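Oxidoreductase, NAD-binding/iron-sulfur cluster-binding protein (Nitratireductor pacificus pht-3B, PDB 6ZXU) is a cobalamin-dependent catabolic reductive dehalogenase that carries two [4Fe-4S] clusters, which probably pass electrons to the cobalamin. Local coordinates at residues A[501-514]-A[589-601]. Sequence-based numbering, arbitrary orientation.
With NA (sodium ion), chain G; SF4 (iron/sulfur cluster), chain D; SF4 (iron/sulfur cluster), chain E.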
ATOM      1  N   ILE A 501     -11.115 -11.929   9.993  1.00 11.81           N
ATOM      2  CA  ILE A 501     -11.620 -10.885   9.072  1.00 13.79           C
ATOM      3  C   ILE A 501     -12.290 -11.446   7.853  1.00 17.38           C
ATOM      4  O   ILE A 501     -13.364 -11.041   7.518  1.00 15.60           O
ATOM      5  CB  ILE A 501     -10.524  -9.873   8.727  1.00 12.34           C
ATOM      6  CG1 ILE A 501     -10.081  -9.176   9.991  1.00 12.92           C
ATOM      7  CG2 ILE A 501     -11.010  -8.870   7.753  1.00 14.71           C
ATOM      8  CD1 ILE A 501      -8.916  -8.122   9.846  1.00 13.26           C
ATOM      9  N   GLY A 502     -11.674 -12.408   7.195  1.00 16.16           N
ATOM     10  CA  GLY A 502     -12.384 -13.229   6.265  1.00 19.82           C
ATOM     11  C   GLY A 502     -11.741 -13.256   4.939  1.00 19.00           C
ATOM     12  O   GLY A 502     -11.063 -14.262   4.577  1.00 21.70           O
ATOM     13  N   ASP A 503     -11.914 -12.166   4.211  1.00 18.50           N
ATOM     14  CA  ASP A 503     -11.361 -12.010   2.879  1.00 15.55           C
ATOM     15  C   ASP A 503     -10.070 -11.237   2.916  1.00 16.71           C
ATOM     16  O   ASP A 503      -9.629 -10.705   1.887  1.00 20.07           O
ATOM     17  CB  ASP A 503     -12.407 -11.295   1.906  1.00 20.70           C
ATOM     18  CG  ASP A 503     -13.544 -12.328   1.346  1.00 26.68           C
ATOM     19  OD1 ASP A 503     -13.723 -13.481   1.933  1.00 24.05           O
ATOM     20  OD2 ASP A 503     -14.182 -12.007   0.257  1.00 21.76           O
ATOM     21  N   THR A 504      -9.416 -11.213   4.085  1.00 15.55           N
ATOM     22  CA  THR A 504      -8.128 -10.566   4.297  1.00 16.10           C
ATOM     23  C   THR A 504      -7.233 -11.582   5.030  1.00 17.22           C
ATOM     24  O   THR A 504      -7.665 -12.237   5.984  1.00 14.69           O
ATOM     25  CB  THR A 504      -8.281  -9.292   5.194  1.00 19.11           C
ATOM     26  OG1 THR A 504      -9.108  -8.351   4.606  1.00 19.73           O
ATOM     27  CG2 THR A 504      -6.970  -8.607   5.436  1.00 20.14           C
ATOM     28  N   LEU A 505      -5.995 -11.726   4.563  1.00 15.00           N
ATOM     29  CA  LEU A 505      -4.986 -12.529   5.220  1.00 16.62           C
ATOM     30  C   LEU A 505      -4.082 -11.666   6.096  1.00 16.65           C
ATOM     31  O   LEU A 505      -3.841 -10.499   5.805  1.00 19.77           O
ATOM     32  CB  LEU A 505      -4.101 -13.285   4.222  1.00 15.71           C
ATOM     33  CG  LEU A 505      -4.881 -14.547   3.687  1.00 18.92           C
ATOM     34  CD1 LEU A 505      -5.744 -14.061   2.536  1.00 20.19           C
ATOM     35  CD2 LEU A 505      -3.981 -15.616   3.286  1.00 21.35           C
ATOM     36  N   LEU A 506      -3.594 -12.240   7.182  1.00 15.36           N
ATOM     37  CA  LEU A 506      -2.912 -11.524   8.199  1.00 14.48           C
ATOM     38  C   LEU A 506      -1.432 -11.960   8.271  1.00 13.90           C
ATOM     39  O   LEU A 506      -1.098 -13.121   8.323  1.00 13.07           O
ATOM     40  CB  LEU A 506      -3.644 -11.734   9.530  1.00 15.78           C
ATOM     41  CG  LEU A 506      -3.321 -10.890  10.752  1.00 16.27           C
ATOM     42  CD1 LEU A 506      -4.503 -10.843  11.630  1.00 17.98           C
ATOM     43  CD2 LEU A 506      -2.096 -11.381  11.532  1.00 18.36           C
ATOM     44  N   ASN A 507      -0.550 -10.971   8.260  1.00 14.26           N
ATOM     45  CA  ASN A 507       0.900 -11.118   8.266  1.00 14.68           C
ATOM     46  C   ASN A 507       1.412 -10.947   9.696  1.00 14.97           C
ATOM     47  O   ASN A 507       0.887 -10.143  10.458  1.00 13.40           O
ATOM     48  CB  ASN A 507       1.532 -10.030   7.337  1.00 14.37           C
ATOM     49  CG  ASN A 507       3.016 -10.001   7.380  1.00 16.08           C
ATOM     50  OD1 ASN A 507       3.633  -9.384   8.210  1.00 14.83           O
ATOM     51  ND2 ASN A 507       3.631 -10.743   6.459  1.00 19.21           N
ATOM     52  N   PRO A 508       2.435 -11.724  10.119  1.00 14.25           N
ATOM     53  CA  PRO A 508       2.819 -11.651  11.517  1.00 15.10           C
ATOM     54  C   PRO A 508       3.515 -10.339  11.935  1.00 15.48           C
ATOM     55  O   PRO A 508       3.641 -10.059  13.133  1.00 17.49           O
ATOM     56  CB  PRO A 508       3.712 -12.873  11.689  1.00 16.16           C
ATOM     57  CG  PRO A 508       4.179 -13.188  10.325  1.00 17.07           C
ATOM     58  CD  PRO A 508       3.072 -12.820   9.401  1.00 16.06           C
ATOM     59  N   PHE A 509       3.927  -9.507  11.001  1.00 13.19           N
ATOM     60  CA  PHE A 509       4.637  -8.277  11.346  1.00 16.06           C
ATOM     61  C   PHE A 509       3.766  -7.037  11.093  1.00 16.08           C
ATOM     62  O   PHE A 509       3.896  -6.099  11.857  1.00 17.77           O
ATOM     63  CB  PHE A 509       5.955  -8.159  10.567  1.00 17.22           C
ATOM     64  CG  PHE A 509       6.911  -9.272  10.879  1.00 15.84           C
ATOM     65  CD1 PHE A 509       7.587  -9.275  12.064  1.00 19.31           C
ATOM     66  CD2 PHE A 509       7.024 -10.377  10.062  1.00 18.05           C
ATOM     67  CE1 PHE A 509       8.415 -10.329  12.401  1.00 20.39           C
ATOM     68  CE2 PHE A 509       7.893 -11.419  10.351  1.00 16.87           C
ATOM     69  CZ  PHE A 509       8.572 -11.429  11.520  1.00 20.07           C
ATOM     70  N   ILE A 510       2.984  -6.963  10.023  1.00 15.48           N
ATOM     71  CA  ILE A 510       2.145  -5.752   9.724  1.00 13.97           C
ATOM     72  C   ILE A 510       0.667  -6.076   9.919  1.00 15.16           C
ATOM     73  O   ILE A 510      -0.181  -5.259   9.592  1.00 16.24           O
ATOM     74  CB  ILE A 510       2.439  -5.141   8.361  1.00 13.95           C
ATOM     75  CG1 ILE A 510       2.028  -6.041   7.219  1.00 12.95           C
ATOM     76  CG2 ILE A 510       3.892  -4.770   8.245  1.00 13.81           C
ATOM     77  CD1 ILE A 510       2.023  -5.316   5.901  1.00 16.21           C
ATOM     78  N   GLY A 511       0.363  -7.267  10.493  1.00 13.19           N
ATOM     79  CA  GLY A 511      -1.002  -7.589  10.742  1.00 14.17           C
ATOM     80  C   GLY A 511      -1.817  -7.633   9.489  1.00 15.27           C
ATOM     81  O   GLY A 511      -1.357  -8.082   8.434  1.00 14.02           O
ATOM     82  N   PRO A 512      -3.061  -7.169   9.554  1.00 14.67           N
ATOM     83  CA  PRO A 512      -3.913  -7.196   8.374  1.00 16.40           C
ATOM     84  C   PRO A 512      -3.859  -5.861   7.570  1.00 16.92           C
ATOM     85  O   PRO A 512      -4.673  -5.657   6.688  1.00 16.63           O
ATOM     86  CB  PRO A 512      -5.312  -7.342   8.952  1.00 17.16           C
ATOM     87  CG  PRO A 512      -5.223  -6.593  10.219  1.00 16.25           C
ATOM     88  CD  PRO A 512      -3.795  -6.763  10.750  1.00 17.50           C
ATOM     89  N   ARG A 513      -2.790  -5.080   7.784  1.00 15.39           N
ATOM     90  CA  ARG A 513      -2.645  -3.709   7.311  1.00 15.76           C
ATOM     91  C   ARG A 513      -1.957  -3.636   5.949  1.00 19.12           C
ATOM     92  O   ARG A 513      -0.958  -3.025   5.792  1.00 25.85           O
ATOM     93  CB  ARG A 513      -1.875  -2.935   8.371  1.00 17.51           C
ATOM     94  CG  ARG A 513      -2.051  -1.490   8.339  1.00 21.35           C
ATOM     95  CD  ARG A 513      -1.194  -0.812   9.359  1.00 17.41           C
ATOM     96  NE  ARG A 513       0.182  -1.213   9.245  1.00 18.17           N
ATOM     97  CZ  ARG A 513       0.903  -1.802  10.153  1.00 16.19           C
ATOM     98  NH1 ARG A 513       0.426  -2.049  11.341  1.00 16.31           N
ATOM     99  NH2 ARG A 513       2.170  -2.080   9.909  1.00 16.70           N
ATOM    100  N   SER A 514      -2.471  -4.283   4.961  1.00 18.94           N
ATOM    101  CA  SER A 514      -1.740  -4.422   3.692  1.00 23.81           C
ATOM    102  C   SER A 514      -2.661  -4.458   2.498  1.00 24.60           C
ATOM    103  O   SER A 514      -3.911  -4.668   2.668  1.00 24.35           O
ATOM    104  CB  SER A 514      -0.967  -5.737   3.683  1.00 22.83           C
ATOM    105  OG  SER A 514      -1.872  -6.748   3.443  1.00 25.72           O
ATOM    106  N   GLY A 589     -12.168   0.323   6.081  1.00 15.13           N
ATOM    107  CA  GLY A 589     -11.196  -0.722   6.430  1.00 14.95           C
ATOM    108  C   GLY A 589     -10.975  -0.796   7.903  1.00 15.25           C
ATOM    109  O   GLY A 589      -9.879  -1.067   8.395  1.00 13.17           O
ATOM    110  N   ARG A 590     -12.044  -0.592   8.637  1.00 15.03           N
ATOM    111  CA  ARG A 590     -11.997  -0.536  10.059  1.00 13.92           C
ATOM    112  C   ARG A 590     -11.500  -1.794  10.711  1.00 13.86           C
ATOM    113  O   ARG A 590     -10.804  -1.782  11.769  1.00 12.96           O
ATOM    114  CB  ARG A 590     -13.370  -0.157  10.621  1.00 15.12           C
ATOM    115  CG  ARG A 590     -13.399  -0.008  12.136  1.00 15.81           C
ATOM    116  CD  ARG A 590     -14.600   0.805  12.651  1.00 15.68           C
ATOM    117  NE  ARG A 590     -14.769   0.699  14.113  1.00 17.20           N
ATOM    118  CZ  ARG A 590     -14.107   1.397  15.004  1.00 17.05           C
ATOM    119  NH1 ARG A 590     -13.227   2.285  14.595  1.00 16.80           N
ATOM    120  NH2 ARG A 590     -14.268   1.132  16.292  1.00 16.02           N
ATOM    121  N   CYS A 591     -11.822  -2.943  10.109  1.00 11.42           N
ATOM    122  CA  CYS A 591     -11.382  -4.260  10.588  1.00 11.90           C
ATOM    123  C   CYS A 591      -9.888  -4.335  10.596  1.00 13.57           C
ATOM    124  O   CYS A 591      -9.277  -4.945  11.507  1.00 17.05           O
ATOM    125  CB  CYS A 591     -12.050  -5.340   9.720  1.00 10.04           C
ATOM    126  SG  CYS A 591     -11.941  -5.051   7.945  1.00 14.71           S
ATOM    127  N   MET A 592      -9.206  -3.722   9.648  1.00 14.18           N
ATOM    128  CA  MET A 592      -7.737  -3.701   9.660  1.00 17.26           C
ATOM    129  C   MET A 592      -7.178  -2.862  10.822  1.00 19.89           C
ATOM    130  O   MET A 592      -6.166  -3.218  11.422  1.00 21.18           O
ATOM    131  CB  MET A 592      -7.165  -3.115   8.372  1.00 18.03           C
ATOM    132  CG  MET A 592      -7.400  -3.940   7.144  1.00 21.25           C
ATOM    133  SD  MET A 592      -6.595  -3.075   5.750  1.00 23.45           S
ATOM    134  CE  MET A 592      -7.825  -1.923   5.472  1.00 19.11           C
ATOM    135  N   LYS A 593      -7.868  -1.810  11.180  1.00 16.08           N
ATOM    136  CA  LYS A 593      -7.442  -0.938  12.260  1.00 16.10           C
ATOM    137  C   LYS A 593      -7.587  -1.598  13.607  1.00 19.05           C
ATOM    138  O   LYS A 593      -6.726  -1.409  14.478  1.00 19.71           O
ATOM    139  CB  LYS A 593      -8.273   0.383  12.186  1.00 17.68           C
ATOM    140  CG  LYS A 593      -7.951   1.390  13.325  1.00 18.01           C
ATOM    141  CD  LYS A 593      -8.996   2.498  13.323  1.00 21.58           C
ATOM    142  CE  LYS A 593      -8.957   3.289  14.669  1.00 21.54           C
ATOM    143  NZ  LYS A 593      -7.728   4.083  14.876  1.00 17.38           N
ATOM    144  N   MET A 594      -8.706  -2.299  13.850  1.00 14.66           N
ATOM    145  CA  MET A 594      -9.018  -2.743  15.184  1.00 17.80           C
ATOM    146  C   MET A 594      -8.251  -4.011  15.628  1.00 19.35           C
ATOM    147  O   MET A 594      -8.158  -4.341  16.826  1.00 20.35           O
ATOM    148  CB  MET A 594     -10.540  -2.900  15.316  1.00 16.96           C
ATOM    149  CG  MET A 594     -11.329  -1.614  15.128  1.00 14.80           C
ATOM    150  SD  MET A 594     -10.989  -0.402  16.411  1.00 25.55           S
ATOM    151  CE  MET A 594      -9.971   0.476  15.544  1.00 15.57           C
ATOM    152  N   CYS A 595      -7.654  -4.700  14.696  1.00 18.03           N
ATOM    153  CA  CYS A 595      -6.966  -5.916  14.973  1.00 15.69           C
ATOM    154  C   CYS A 595      -5.795  -5.736  15.954  1.00 15.82           C
ATOM    155  O   CYS A 595      -4.976  -4.892  15.738  1.00 14.09           O
ATOM    156  CB  CYS A 595      -6.510  -6.582  13.652  1.00 15.41           C
ATOM    157  SG  CYS A 595      -5.823  -8.235  13.883  1.00 14.49           S
ATOM    158  N   PRO A 596      -5.690  -6.594  16.991  1.00 15.84           N
ATOM    159  CA  PRO A 596      -4.528  -6.524  17.871  1.00 16.84           C
ATOM    160  C   PRO A 596      -3.183  -6.620  17.169  1.00 16.00           C
ATOM    161  O   PRO A 596      -2.210  -6.024  17.636  1.00 13.93           O
ATOM    162  CB  PRO A 596      -4.705  -7.714  18.814  1.00 16.40           C
ATOM    163  CG  PRO A 596      -6.154  -7.938  18.814  1.00 16.13           C
ATOM    164  CD  PRO A 596      -6.618  -7.638  17.419  1.00 14.27           C
ATOM    165  N   TRP A 597      -3.098  -7.315  16.067  1.00 14.06           N
ATOM    166  CA  TRP A 597      -1.851  -7.434  15.291  1.00 13.61           C
ATOM    167  C   TRP A 597      -1.473  -6.176  14.517  1.00 14.75           C
ATOM    168  O   TRP A 597      -0.365  -6.097  13.976  1.00 13.74           O
ATOM    169  CB  TRP A 597      -1.924  -8.594  14.323  1.00 12.56           C
ATOM    170  CG  TRP A 597      -2.015  -9.955  15.001  1.00 12.48           C
ATOM    171  CD1 TRP A 597      -3.130 -10.544  15.417  1.00 12.43           C
ATOM    172  CD2 TRP A 597      -0.937 -10.871  15.253  1.00 14.51           C
ATOM    173  NE1 TRP A 597      -2.854 -11.791  15.907  1.00 12.84           N
ATOM    174  CE2 TRP A 597      -1.507 -12.016  15.859  1.00 13.96           C
ATOM    175  CE3 TRP A 597       0.448 -10.868  14.999  1.00 13.30           C
ATOM    176  CZ2 TRP A 597      -0.777 -13.119  16.181  1.00 14.52           C
ATOM    177  CZ3 TRP A 597       1.185 -11.965  15.358  1.00 13.28           C
ATOM    178  CH2 TRP A 597       0.577 -13.066  15.982  1.00 16.13           C
ATOM    179  N   ASN A 598      -2.378  -5.221  14.444  1.00 13.32           N
ATOM    180  CA  ASN A 598      -2.073  -3.931  13.913  1.00 17.07           C
ATOM    181  C   ASN A 598      -1.404  -3.120  15.003  1.00 15.80           C
ATOM    182  O   ASN A 598      -2.082  -2.590  15.885  1.00 17.91           O
ATOM    183  CB  ASN A 598      -3.365  -3.272  13.333  1.00 18.00           C
ATOM    184  CG  ASN A 598      -3.113  -1.796  12.866  1.00 24.04           C
ATOM    185  OD1 ASN A 598      -2.077  -1.463  12.306  1.00 19.40           O
ATOM    186  ND2 ASN A 598      -3.999  -0.904  13.274  1.00 25.06           N
ATOM    187  N   ARG A 599      -0.089  -3.025  14.975  1.00 17.78           N
ATOM    188  CA  ARG A 599       0.682  -2.389  16.034  1.00 19.60           C
ATOM    189  C   ARG A 599       1.768  -1.519  15.507  1.00 20.69           C
ATOM    190  O   ARG A 599       2.207  -1.682  14.380  1.00 20.72           O
ATOM    191  CB  ARG A 599       1.467  -3.422  16.832  1.00 20.40           C
ATOM    192  CG  ARG A 599       0.637  -4.450  17.448  1.00 23.29           C
ATOM    193  CD  ARG A 599       1.440  -5.188  18.481  1.00 22.03           C
ATOM    194  NE  ARG A 599       0.509  -5.916  19.326  1.00 21.29           N
ATOM    195  CZ  ARG A 599       0.212  -7.181  19.109  1.00 20.11           C
ATOM    196  NH1 ARG A 599       0.771  -7.816  18.110  1.00 18.72           N
ATOM    197  NH2 ARG A 599      -0.658  -7.797  19.924  1.00 21.31           N
ATOM    198  N   GLU A 600       2.261  -0.623  16.394  1.00 19.51           N
ATOM    199  CA  GLU A 600       3.376   0.221  16.065  1.00 20.22           C
ATOM    200  C   GLU A 600       4.671  -0.606  15.891  1.00 19.71           C
ATOM    201  O   GLU A 600       4.873  -1.624  16.552  1.00 18.74           O
ATOM    202  CB  GLU A 600       3.561   1.349  17.139  1.00 21.28           C
ATOM    203  CG  GLU A 600       4.349   2.542  16.557  1.00 23.06           C
ATOM    204  CD  GLU A 600       4.678   3.657  17.574  1.00 25.44           C
ATOM    205  OE1 GLU A 600       4.041   3.722  18.635  1.00 25.15           O
ATOM    206  OE2 GLU A 600       5.594   4.465  17.300  1.00 22.95           O
ATOM    207  N   ASP A 601       5.576  -0.116  15.050  1.00 19.05           N
ATOM    208  CA  ASP A 601       6.908  -0.779  14.786  1.00 25.22           C
ATOM    209  C   ASP A 601       7.990  -0.366  15.842  1.00 23.40           C
ATOM    210  O   ASP A 601       8.974   0.310  15.521  1.00 23.39           O
ATOM    211  CB  ASP A 601       7.326  -0.456  13.330  1.00 32.80           C
ATOM    212  CG  ASP A 601       8.599  -1.196  12.850  1.00 46.58           C
ATOM    213  OD1 ASP A 601       8.843  -2.389  13.270  1.00 49.74           O
ATOM    214  OD2 ASP A 601       9.356  -0.536  12.064  1.00 53.66           O
TER
HETATM  215 NA    NA G 704      -4.132  -2.560  17.384  1.00 40.01          NA
HETATM  216 FE1  SF4 D 701     -10.016 -10.491  14.059  1.00 12.69          FE
HETATM  217 FE2  SF4 D 701      -8.671 -10.754  16.506  1.00 13.05          FE
HETATM  218 FE3  SF4 D 701      -7.334  -9.820  14.350  1.00 12.96          FE
HETATM  219 FE4  SF4 D 701      -8.074 -12.446  14.350  1.00 12.02          FE
HETATM  220  S1  SF4 D 701      -6.675 -11.348  15.773  1.00 14.73           S
HETATM  221  S2  SF4 D 701      -8.312 -11.026  12.701  1.00 14.46           S
HETATM  222  S3  SF4 D 701     -10.028 -12.194  15.432  1.00 13.68           S
HETATM  223  S4  SF4 D 701      -9.112  -8.941  15.416  1.00 15.42           S
HETATM  224 FE1  SF4 E 702     -16.126  -4.378   5.532  1.00 14.59          FE
HETATM  225 FE2  SF4 E 702     -15.539  -2.185   7.123  1.00 15.43          FE
HETATM  226 FE3  SF4 E 702     -14.106  -4.560   7.449  1.00 14.06          FE
HETATM  227 FE4  SF4 E 702     -16.735  -4.369   8.227  1.00 16.30          FE
HETATM  228  S1  SF4 E 702     -15.013  -3.243   9.018  1.00 17.80           S
HETATM  229  S2  SF4 E 702     -15.752  -6.022   7.047  1.00 17.65           S
HETATM  230  S3  SF4 E 702     -17.547  -2.982   6.622  1.00 18.06           S
HETATM  231  S4  SF4 E 702     -14.213  -3.290   5.626  1.00 17.87           S
HETATM  232  O   HOH W   1       1.674  -4.113  12.880  1.00 21.95           O
HETATM  233  O   HOH W   2      -5.129  -0.402  16.703  1.00 39.29           O
HETATM  234  O   HOH W   3      -6.079  -3.121  18.415  1.00 26.24           O
HETATM  235  O   HOH W   4      -2.768  -3.515  18.996  1.00 21.52           O
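Gly511 and Trp597 bring the two backbones together, their CA atoms 4.6 Å apart, where the type II' turn Ile510–Arg513 meets the type I turn Cys595–Asn598 that follows helix 590-594. Gly511, at positive phi, suits this spot because a side chain would collide with Trp597 O. Beside it the ring of Pro512, a compact apolar surface with no N-H to satisfy, lays CG against Cys595 CB at 3.7 Å, while its carbonyl O meets Met592 CG. Leu506 divides its two methyls between Cys595 and Trp597: CD1 lies 3.7 Å from Cys595 SG, and CD2 makes a CH-pi contact over one face of Trp597, 4.0 Å from the centroid of the five-membered ring. The same indole turns its edge to sulfide S1 of the chain D cluster. Cys595 SG, anti to its own nitrogen (chi1 -172°), reaches FE3 of that cluster at 2.2 Å; four residues earlier, in helix 590-594, Cys591 SG binds FE3 of the chain E cluster, with Ile501 CG2 packed against that sulfur.

Arg513 supplies the direct hydrogen bond between the segments. Its chain bends at chi3 (53°), and NH1 donates an almost straight bond to Asn598 OD1, 2.7 Å long and lying in both the carbonyl and guanidinium planes. NE forms a salt bridge with Asp429. Asn598 suits its place by using both ends of its amide, as ND2 donates to Lys593 O; its backbone O, with Cys595 O and three waters, surrounds the sodium ion. A leucine in place of Arg513 would probably leave Asn598 OD1 without this donor and the Asp429 carboxylate without this positive partner.

Since Ile501 O, Leu505 N and Ser514 OG bind cobalamin, this buried contact joins its pocket to ligands of both clusters, with apolar packing round the cysteines, consistent with electron transfer.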